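Local coordinates for protein isomerase/lactonizing enzyme (Agrobacterium tumefaciens, PDB 1RVK) that is of unknown function but belongs to the enolase superfamily, binds a magnesium ion and probably abstracts a proton from a carboxylate substrate, at residues S21-P29 / I137-G145; A180-K188 / F208-L219. All blocks are in the same frame, centred on the assembly; numbering follows the deposited sequence.

Overall arrangement
The chain begins in the N-terminal domain of the mandelate racemase/muconate lactonizing enzyme type, and its 21-29 segment, which runs into strand 25-28, reaches across to the barrel domain. Interaction 1 closes a long loop of 107 residues by setting that segment against 137-145, the loop that follows barrel strand 130-137. Interaction 2 comes later and is local: 180-188 and 208-219 hold the starts of two successive barrel helices, with strand 202-206 between them. The two contacts lie in series, neither nested nor crossed, with centres about 18 Å apart. They meet where the His24 ring packs against His209 and Trp210, on the magnesium-binding side of the barrel.

Interaction 1: residues S21-P29 / I137-G145; sequences SAGHAHPGP and IMCGDELEG
Met138, a selenomethionine, packs against the strand of residues 25-28, and its SE sits 3.8 Å from Pro27 CD and equally close to His26 CA. Its chain is extended beyond CG, which carries CE on to Ala25 CB, 4.0 Å away. Pro27 and Met138 run past each other in opposite directions, and Pro27 does the same with Leu143, whose CD2 branch reaches Pro27 CG at 3.7 Å. The His26 ring leaves the strand in another direction and presents its edge to the loop: NE2 donates to Gly140 O over 3.2 Å in a bent bond (136° at the hydrogen). The carbonyl oxygen lies near the ring plane, whereas NE2 stands above the carbonyl plane. Cys139 points SG at His24, 4.5 Å from the ring centroid and oblique to it, and 3.8 Å from His24 CB. A water joins the backbones, donating to Ala25 O (2.7 Å) and accepting from Cys139 N. Asp141 shapes the loop through an Asx turn, OD1 accepting from Leu143 N, while OD2 is hydrogen-bonded to His334 NE2. Residues 21-29 are consistent with the N-terminal-domain loop that caps the active site in the enolase superfamily; the Cys139 side chain is about 8 Å from the magnesium ion. The two-stranded sheet of 17-19 and 25-28 thus meets the loop between barrel strand 130-137 and helix 150-163.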
loop_
_atom_site.group_PDB
_atom_site.type_symbol
_atom_site.label_atom_id
_atom_site.label_comp_id
_atom_site.label_asym_id
_atom_site.label_seq_id
_atom_site.Cartn_x
_atom_site.Cartn_y
_atom_site.Cartn_z
ATOM N N SER A 21 0.378 19.102 -2.143
ATOM C CA SER A 21 1.673 19.272 -2.786
ATOM C C SER A 21 2.737 18.277 -2.344
ATOM O O SER A 21 3.671 17.996 -3.095
ATOM C CB SER A 21 2.174 20.699 -2.570
ATOM O OG SER A 21 1.335 21.620 -3.241
ATOM N N ALA A 22 2.601 17.745 -1.131
ATOM C CA ALA A 22 3.563 16.775 -0.615
ATOM C C ALA A 22 3.132 15.344 -0.930
ATOM O O ALA A 22 3.835 14.389 -0.590
ATOM C CB ALA A 22 3.732 16.951 0.894
ATOM N N GLY A 23 1.971 15.197 -1.565
ATOM C CA GLY A 23 1.491 13.872 -1.927
ATOM C C GLY A 23 0.585 13.176 -0.927
ATOM O O GLY A 23 0.294 11.990 -1.086
ATOM N N HIS A 24 0.129 13.888 0.099
ATOM C CA HIS A 24 -0.749 13.282 1.100
ATOM C C HIS A 24 -2.208 13.392 0.665
ATOM O O HIS A 24 -2.637 14.436 0.171
ATOM C CB HIS A 24 -0.550 13.961 2.461
ATOM C CG HIS A 24 0.881 14.025 2.895
ATOM N ND1 HIS A 24 1.689 12.910 2.955
ATOM C CD2 HIS A 24 1.656 15.072 3.265
ATOM C CE1 HIS A 24 2.901 13.268 3.340
ATOM N NE2 HIS A 24 2.908 14.575 3.535
ATOM N N ALA A 25 -2.966 12.312 0.852
ATOM C CA ALA A 25 -4.372 12.276 0.450
ATOM C C ALA A 25 -5.307 13.006 1.407
ATOM O O ALA A 25 -5.116 12.985 2.622
ATOM C CB ALA A 25 -4.829 10.828 0.293
ATOM N N HIS A 26 -6.324 13.645 0.836
ATOM C CA HIS A 26 -7.325 14.382 1.601
ATOM C C HIS A 26 -8.632 14.363 0.835
ATOM O O HIS A 26 -8.641 14.228 -0.389
ATOM C CB HIS A 26 -6.925 15.847 1.784
ATOM C CG HIS A 26 -5.678 16.046 2.586
ATOM N ND1 HIS A 26 -4.490 16.458 2.023
ATOM C CD2 HIS A 26 -5.431 15.879 3.906
ATOM C CE1 HIS A 26 -3.565 16.536 2.962
ATOM N NE2 HIS A 26 -4.110 16.189 4.113
ATOM N N PRO A 27 -9.759 14.491 1.544
ATOM C CA PRO A 27 -11.042 14.494 0.845
ATOM C C PRO A 27 -11.304 15.916 0.358
ATOM O O PRO A 27 -10.976 16.888 1.041
ATOM C CB PRO A 27 -12.020 14.053 1.928
ATOM C CG PRO A 27 -11.444 14.682 3.155
ATOM C CD PRO A 27 -9.949 14.438 3.005
ATOM N N GLY A 28 -11.879 16.036 -0.830
ATOM C CA GLY A 28 -12.169 17.344 -1.378
ATOM C C GLY A 28 -13.357 17.286 -2.318
ATOM O O GLY A 28 -14.177 16.372 -2.231
ATOM N N PRO A 29 -13.478 18.257 -3.230
ATOM C CA PRO A 29 -14.590 18.287 -4.183
ATOM C C PRO A 29 -14.556 17.088 -5.123
ATOM O O PRO A 29 -13.490 16.545 -5.409
ATOM C CB PRO A 29 -14.362 19.592 -4.935
ATOM C CG PRO A 29 -13.660 20.453 -3.928
ATOM C CD PRO A 29 -12.681 19.492 -3.311
ATOM N N ILE A 137 -6.424 5.483 8.716
ATOM C CA ILE A 137 -6.952 6.842 8.607
ATOM C C ILE A 137 -6.061 7.817 7.841
ATOM O O ILE A 137 -4.847 7.862 8.052
ATOM C CB ILE A 137 -7.220 7.428 10.009
ATOM C CG1 ILE A 137 -8.131 6.485 10.798
ATOM C CG2 ILE A 137 -7.875 8.799 9.887
ATOM C CD1 ILE A 137 -8.336 6.894 12.245
HETATM N N MSE A 138 -6.674 8.601 6.956
HETATM C CA MSE A 138 -5.945 9.597 6.165
HETATM C C MSE A 138 -5.181 10.589 7.033
HETATM O O MSE A 138 -5.494 10.774 8.214
HETATM C CB MSE A 138 -6.902 10.411 5.288
HETATM C CG MSE A 138 -7.490 9.686 4.100
HETATM SE SE MSE A 138 -8.376 10.946 2.906
HETATM C CE MSE A 138 -8.531 9.806 1.357
ATOM N N CYS A 139 -4.189 11.238 6.431
ATOM C CA CYS A 139 -3.397 12.248 7.120
ATOM C C CYS A 139 -4.345 13.322 7.636
ATOM O O CYS A 139 -5.429 13.517 7.087
ATOM C CB CYS A 139 -2.393 12.893 6.161
ATOM S SG CYS A 139 -1.084 11.793 5.592
ATOM N N GLY A 140 -3.930 14.023 8.684
ATOM C CA GLY A 140 -4.768 15.069 9.241
ATOM C C GLY A 140 -4.999 16.235 8.297
ATOM O O GLY A 140 -4.245 16.447 7.345
ATOM N N ASP A 141 -6.049 17.001 8.563
ATOM C CA ASP A 141 -6.373 18.156 7.737
ATOM C C ASP A 141 -6.826 19.329 8.597
ATOM O O ASP A 141 -6.587 19.357 9.805
ATOM C CB ASP A 141 -7.465 17.797 6.718
ATOM C CG ASP A 141 -8.671 17.123 7.354
ATOM O OD1 ASP A 141 -9.205 17.655 8.348
ATOM O OD2 ASP A 141 -9.095 16.059 6.850
ATOM N N GLU A 142 -7.461 20.306 7.963
ATOM C CA GLU A 142 -7.956 21.477 8.669
ATOM C C GLU A 142 -9.438 21.655 8.353
ATOM O O GLU A 142 -9.972 22.766 8.384
ATOM C CB GLU A 142 -7.146 22.711 8.260
ATOM C CG GLU A 142 -5.692 22.637 8.718
ATOM C CD GLU A 142 -4.861 23.819 8.265
ATOM O OE1 GLU A 142 -4.491 23.871 7.071
ATOM O OE2 GLU A 142 -4.579 24.700 9.104
ATOM N N LEU A 143 -10.090 20.532 8.056
ATOM C CA LEU A 143 -11.514 20.497 7.734
ATOM C C LEU A 143 -12.337 20.304 9.001
ATOM O O LEU A 143 -12.193 19.303 9.701
ATOM C CB LEU A 143 -11.810 19.346 6.768
ATOM C CG LEU A 143 -11.434 19.484 5.289
ATOM C CD1 LEU A 143 -10.123 20.209 5.136
ATOM C CD2 LEU A 143 -11.359 18.102 4.660
ATOM N N GLU A 144 -13.205 21.264 9.291
ATOM C CA GLU A 144 -14.047 21.187 10.476
ATOM C C GLU A 144 -14.847 19.887 10.464
ATOM O O GLU A 144 -15.538 19.583 9.491
ATOM C CB GLU A 144 -14.988 22.391 10.512
ATOM C CG GLU A 144 -15.652 22.629 11.853
ATOM C CD GLU A 144 -16.426 23.931 11.883
ATOM O OE1 GLU A 144 -15.830 24.984 11.570
ATOM O OE2 GLU A 144 -17.627 23.907 12.220
ATOM N N GLY A 145 -14.736 19.113 11.541
ATOM C CA GLY A 145 -15.456 17.854 11.626
ATOM C C GLY A 145 -14.778 16.704 10.899
ATOM O O GLY A 145 -15.236 15.563 10.967
HETATM O O HOH W 1 -3.866 10.822 3.652
#

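Interaction 2: residues A180-K188 / F208-L219; sequences APDVKMDLK and FHWYSRTDALAL
Val183, Tyr211 and Pro181 carry most of this contact. Val183, in the first turn of its helix, divides its two methyls: CG1, anti to the backbone N (chi1 173°), rests on the neighbouring helix 3.9 Å from Leu219 CA, while CG2 lies obliquely against the Tyr211 ring, 3.6 Å from CE2, and also meets Asp215 CB. Pro181, which follows a cis peptide bond, lays CG over one face of Phe208, a CH-pi contact 3.8 Å from the centroid. The same CG also touches Tyr211 CE2, so one proline carbon contacts both rings; Phe208 CD1 in turn lies over a face of Tyr211. The tyrosine reaches past Val183 to Asp186, one turn on, where Tyr211 OH donates to Asp186 OD1 at 2.7 Å. The carboxylate oxygen is at the ring's edge, with the carboxylate and ring planes 67° apart, and the hydroxyl meets it from above the carboxylate plane. A water 2.6 Å from Asp186 OD1, probably donating to it, accepts from Phe208 N, in the loop that leads into helix 213-224. Farther along, Leu187 CD2 meets Leu219 CD2 at 3.8 Å. Asp182 caps the first helix, its OD1 accepting from Met185 N. The segments 183-188 and 213-219 run nearly parallel (23°), their axes 10.1 Å apart at closest approach. They belong to successive outer helices of the beta/alpha barrel, 183-197 and 213-224; strand 202-206, between them in the chain, ends in the magnesium ligand Asp206. Helix 150-163 touches Met185, and helix 240-249 packs on Arg213 and Leu217.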
loop_
_atom_site.group_PDB
_atom_site.type_symbol
_atom_site.label_atom_id
_atom_site.label_comp_id
_atom_site.label_asym_id
_atom_site.label_seq_id
_atom_site.Cartn_x
_atom_site.Cartn_y
_atom_site.Cartn_z
ATOM N N ALA A 180 1.622 22.224 10.993
ATOM C CA ALA A 180 2.316 20.937 11.071
ATOM C C ALA A 180 3.806 20.973 10.721
ATOM O O ALA A 180 4.255 21.818 9.947
ATOM C CB ALA A 180 1.599 19.919 10.183
ATOM N N PRO A 181 4.590 20.041 11.290
ATOM C CA PRO A 181 4.128 19.010 12.225
ATOM C C PRO A 181 4.274 19.459 13.675
ATOM O O PRO A 181 5.010 20.400 13.970
ATOM C CB PRO A 181 5.035 17.835 11.899
ATOM C CG PRO A 181 6.350 18.529 11.672
ATOM C CD PRO A 181 5.966 19.755 10.839
ATOM N N ASP A 182 3.579 18.778 14.578
ATOM C CA ASP A 182 3.645 19.106 16.000
ATOM C C ASP A 182 3.507 17.817 16.810
ATOM O O ASP A 182 2.433 17.214 16.845
ATOM C CB ASP A 182 2.520 20.084 16.361
ATOM C CG ASP A 182 2.653 20.638 17.766
ATOM O OD1 ASP A 182 2.749 19.842 18.721
ATOM O OD2 ASP A 182 2.654 21.876 17.915
ATOM N N VAL A 183 4.597 17.393 17.446
ATOM C CA VAL A 183 4.593 16.165 18.235
ATOM C C VAL A 183 3.506 16.154 19.303
ATOM O O VAL A 183 2.858 15.135 19.519
ATOM C CB VAL A 183 5.959 15.928 18.920
ATOM C CG1 VAL A 183 5.870 14.743 19.877
ATOM C CG2 VAL A 183 7.022 15.667 17.864
ATOM N N LYS A 184 3.307 17.285 19.969
ATOM C CA LYS A 184 2.287 17.349 21.005
ATOM C C LYS A 184 0.889 17.100 20.450
ATOM O O LYS A 184 0.087 16.422 21.086
ATOM C CB LYS A 184 2.339 18.697 21.727
ATOM C CG LYS A 184 3.558 18.840 22.620
ATOM C CD LYS A 184 3.557 20.162 23.365
ATOM C CE LYS A 184 4.741 20.248 24.319
ATOM N NZ LYS A 184 6.041 20.114 23.603
HETATM N N MSE A 185 0.599 17.645 19.272
HETATM C CA MSE A 185 -0.711 17.448 18.657
HETATM C C MSE A 185 -0.889 15.986 18.273
HETATM O O MSE A 185 -1.949 15.402 18.499
HETATM C CB MSE A 185 -0.867 18.329 17.411
HETATM C CG MSE A 185 -1.131 19.795 17.705
HETATM SE SE MSE A 185 -2.825 20.069 18.614
HETATM C CE MSE A 185 -4.000 19.953 17.099
ATOM N N ASP A 186 0.150 15.396 17.689
ATOM C CA ASP A 186 0.099 13.993 17.293
ATOM C C ASP A 186 -0.224 13.115 18.499
ATOM O O ASP A 186 -1.051 12.204 18.415
ATOM C CB ASP A 186 1.444 13.564 16.694
ATOM C CG ASP A 186 1.728 14.224 15.358
ATOM O OD1 ASP A 186 2.840 14.019 14.817
ATOM O OD2 ASP A 186 0.845 14.941 14.840
ATOM N N LEU A 187 0.429 13.389 19.624
ATOM C CA LEU A 187 0.196 12.607 20.832
ATOM C C LEU A 187 -1.215 12.810 21.374
ATOM O O LEU A 187 -1.803 11.880 21.921
ATOM C CB LEU A 187 1.227 12.954 21.909
ATOM C CG LEU A 187 2.623 12.364 21.688
ATOM C CD1 LEU A 187 3.596 12.911 22.722
ATOM C CD2 LEU A 187 2.543 10.850 21.772
ATOM N N LYS A 188 -1.756 14.018 21.228
ATOM C CA LYS A 188 -3.116 14.281 21.700
ATOM C C LYS A 188 -4.109 13.461 20.888
ATOM O O LYS A 188 -5.102 12.967 21.420
ATOM C CB LYS A 188 -3.482 15.760 21.569
ATOM C CG LYS A 188 -2.826 16.682 22.585
ATOM C CD LYS A 188 -3.531 18.033 22.589
ATOM C CE LYS A 188 -2.691 19.116 23.245
ATOM N NZ LYS A 188 -1.526 19.500 22.391
ATOM N N PHE A 208 4.328 12.200 10.819
ATOM C CA PHE A 208 5.179 12.953 9.894
ATOM C C PHE A 208 6.443 12.126 9.609
ATOM O O PHE A 208 7.190 11.784 10.521
ATOM C CB PHE A 208 5.516 14.296 10.547
ATOM C CG PHE A 208 6.458 15.147 9.758
ATOM C CD1 PHE A 208 7.742 15.398 10.236
ATOM C CD2 PHE A 208 6.056 15.738 8.564
ATOM C CE1 PHE A 208 8.611 16.233 9.534
ATOM C CE2 PHE A 208 6.919 16.571 7.856
ATOM C CZ PHE A 208 8.197 16.819 8.342
ATOM N N HIS A 209 6.675 11.816 8.334
ATOM C CA HIS A 209 7.794 10.966 7.917
ATOM C C HIS A 209 9.215 11.518 7.980
ATOM O O HIS A 209 10.148 10.833 7.556
ATOM C CB HIS A 209 7.562 10.480 6.484
ATOM C CG HIS A 209 6.152 10.073 6.194
ATOM N ND1 HIS A 209 5.526 9.030 6.840
ATOM C CD2 HIS A 209 5.258 10.550 5.295
ATOM C CE1 HIS A 209 4.308 8.879 6.350
ATOM N NE2 HIS A 209 4.120 9.789 5.411
ATOM N N TRP A 210 9.398 12.728 8.499
ATOM C CA TRP A 210 10.735 13.311 8.537
ATOM C C TRP A 210 11.107 13.996 9.853
ATOM O O TRP A 210 11.876 14.963 9.854
ATOM C CB TRP A 210 10.885 14.323 7.395
ATOM C CG TRP A 210 10.548 13.792 6.028
ATOM C CD1 TRP A 210 11.412 13.253 5.119
ATOM C CD2 TRP A 210 9.257 13.792 5.403
ATOM N NE1 TRP A 210 10.741 12.924 3.961
ATOM C CE2 TRP A 210 9.417 13.244 4.110
ATOM C CE3 TRP A 210 7.981 14.202 5.812
ATOM C CZ2 TRP A 210 8.347 13.098 3.221
ATOM C CZ3 TRP A 210 6.915 14.055 4.927
ATOM C CH2 TRP A 210 7.108 13.507 3.646
ATOM N N TYR A 211 10.569 13.512 10.969
ATOM C CA TYR A 211 10.900 14.098 12.271
ATOM C C TYR A 211 12.373 13.869 12.585
ATOM O O TYR A 211 12.959 12.874 12.165
ATOM C CB TYR A 211 10.091 13.441 13.394
ATOM C CG TYR A 211 8.738 14.052 13.681
ATOM C CD1 TYR A 211 7.599 13.250 13.739
ATOM C CD2 TYR A 211 8.602 15.417 13.947
ATOM C CE1 TYR A 211 6.354 13.788 14.058
ATOM C CE2 TYR A 211 7.358 15.967 14.267
ATOM C CZ TYR A 211 6.240 15.141 14.322
ATOM O OH TYR A 211 5.014 15.660 14.649
ATOM N N SER A 212 12.960 14.797 13.334
ATOM C CA SER A 212 14.351 14.671 13.754
ATOM C C SER A 212 14.402 13.523 14.765
ATOM O O SER A 212 13.366 13.056 15.228
ATOM C CB SER A 212 14.799 15.954 14.443
ATOM O OG SER A 212 14.008 16.186 15.599
ATOM N N ARG A 213 15.603 13.070 15.113
ATOM C CA ARG A 213 15.727 11.996 16.090
ATOM C C ARG A 213 15.099 12.425 17.418
ATOM O O ARG A 213 14.354 11.662 18.026
ATOM C CB ARG A 213 17.196 11.628 16.330
ATOM C CG ARG A 213 17.873 10.875 15.189
ATOM C CD ARG A 213 19.225 10.347 15.641
ATOM N NE ARG A 213 19.977 9.697 14.569
ATOM C CZ ARG A 213 21.085 8.992 14.770
ATOM N NH1 ARG A 213 21.560 8.847 15.999
ATOM N NH2 ARG A 213 21.725 8.441 13.744
ATOM N N THR A 214 15.391 13.647 17.858
ATOM C CA THR A 214 14.853 14.133 19.128
ATOM C C THR A 214 13.325 14.183 19.153
ATOM O O THR A 214 12.713 13.827 20.161
ATOM C CB THR A 214 15.415 15.534 19.498
ATOM O OG1 THR A 214 15.222 16.445 18.410
ATOM C CG2 THR A 214 16.901 15.436 19.824
ATOM N N ASP A 215 12.705 14.611 18.057
ATOM C CA ASP A 215 11.242 14.669 18.007
ATOM C C ASP A 215 10.630 13.267 17.954
ATOM O O ASP A 215 9.616 13.002 18.597
ATOM C CB ASP A 215 10.757 15.491 16.801
ATOM C CG ASP A 215 10.790 16.995 17.060
ATOM O OD1 ASP A 215 10.802 17.408 18.241
ATOM O OD2 ASP A 215 10.783 17.769 16.077
ATOM N N ALA A 216 11.243 12.368 17.192
ATOM C CA ALA A 216 10.736 11.005 17.093
ATOM C C ALA A 216 10.824 10.295 18.443
ATOM O O ALA A 216 9.956 9.491 18.782
ATOM C CB ALA A 216 11.518 10.224 16.036
ATOM N N LEU A 217 11.875 10.583 19.210
ATOM C CA LEU A 217 12.043 9.967 20.524
ATOM C C LEU A 217 10.930 10.459 21.455
ATOM O O LEU A 217 10.360 9.684 22.224
ATOM C CB LEU A 217 13.411 10.331 21.118
ATOM C CG LEU A 217 13.698 9.797 22.528
ATOM C CD1 LEU A 217 13.777 8.276 22.488
ATOM C CD2 LEU A 217 15.004 10.376 23.057
ATOM N N ALA A 218 10.622 11.748 21.372
ATOM C CA ALA A 218 9.574 12.339 22.198
ATOM C C ALA A 218 8.222 11.740 21.818
ATOM O O ALA A 218 7.384 11.462 22.678
ATOM C CB ALA A 218 9.550 13.847 22.012
ATOM N N LEU A 219 8.009 11.552 20.521
ATOM C CA LEU A 219 6.761 10.972 20.045
ATOM C C LEU A 219 6.650 9.526 20.534
ATOM O O LEU A 219 5.640 9.132 21.119
ATOM C CB LEU A 219 6.718 11.029 18.511
ATOM C CG LEU A 219 5.489 10.498 17.760
ATOM C CD1 LEU A 219 5.472 8.990 17.796
ATOM C CD2 LEU A 219 4.216 11.068 18.364
HETATM O O HOH W 2 2.414 13.950 12.273
#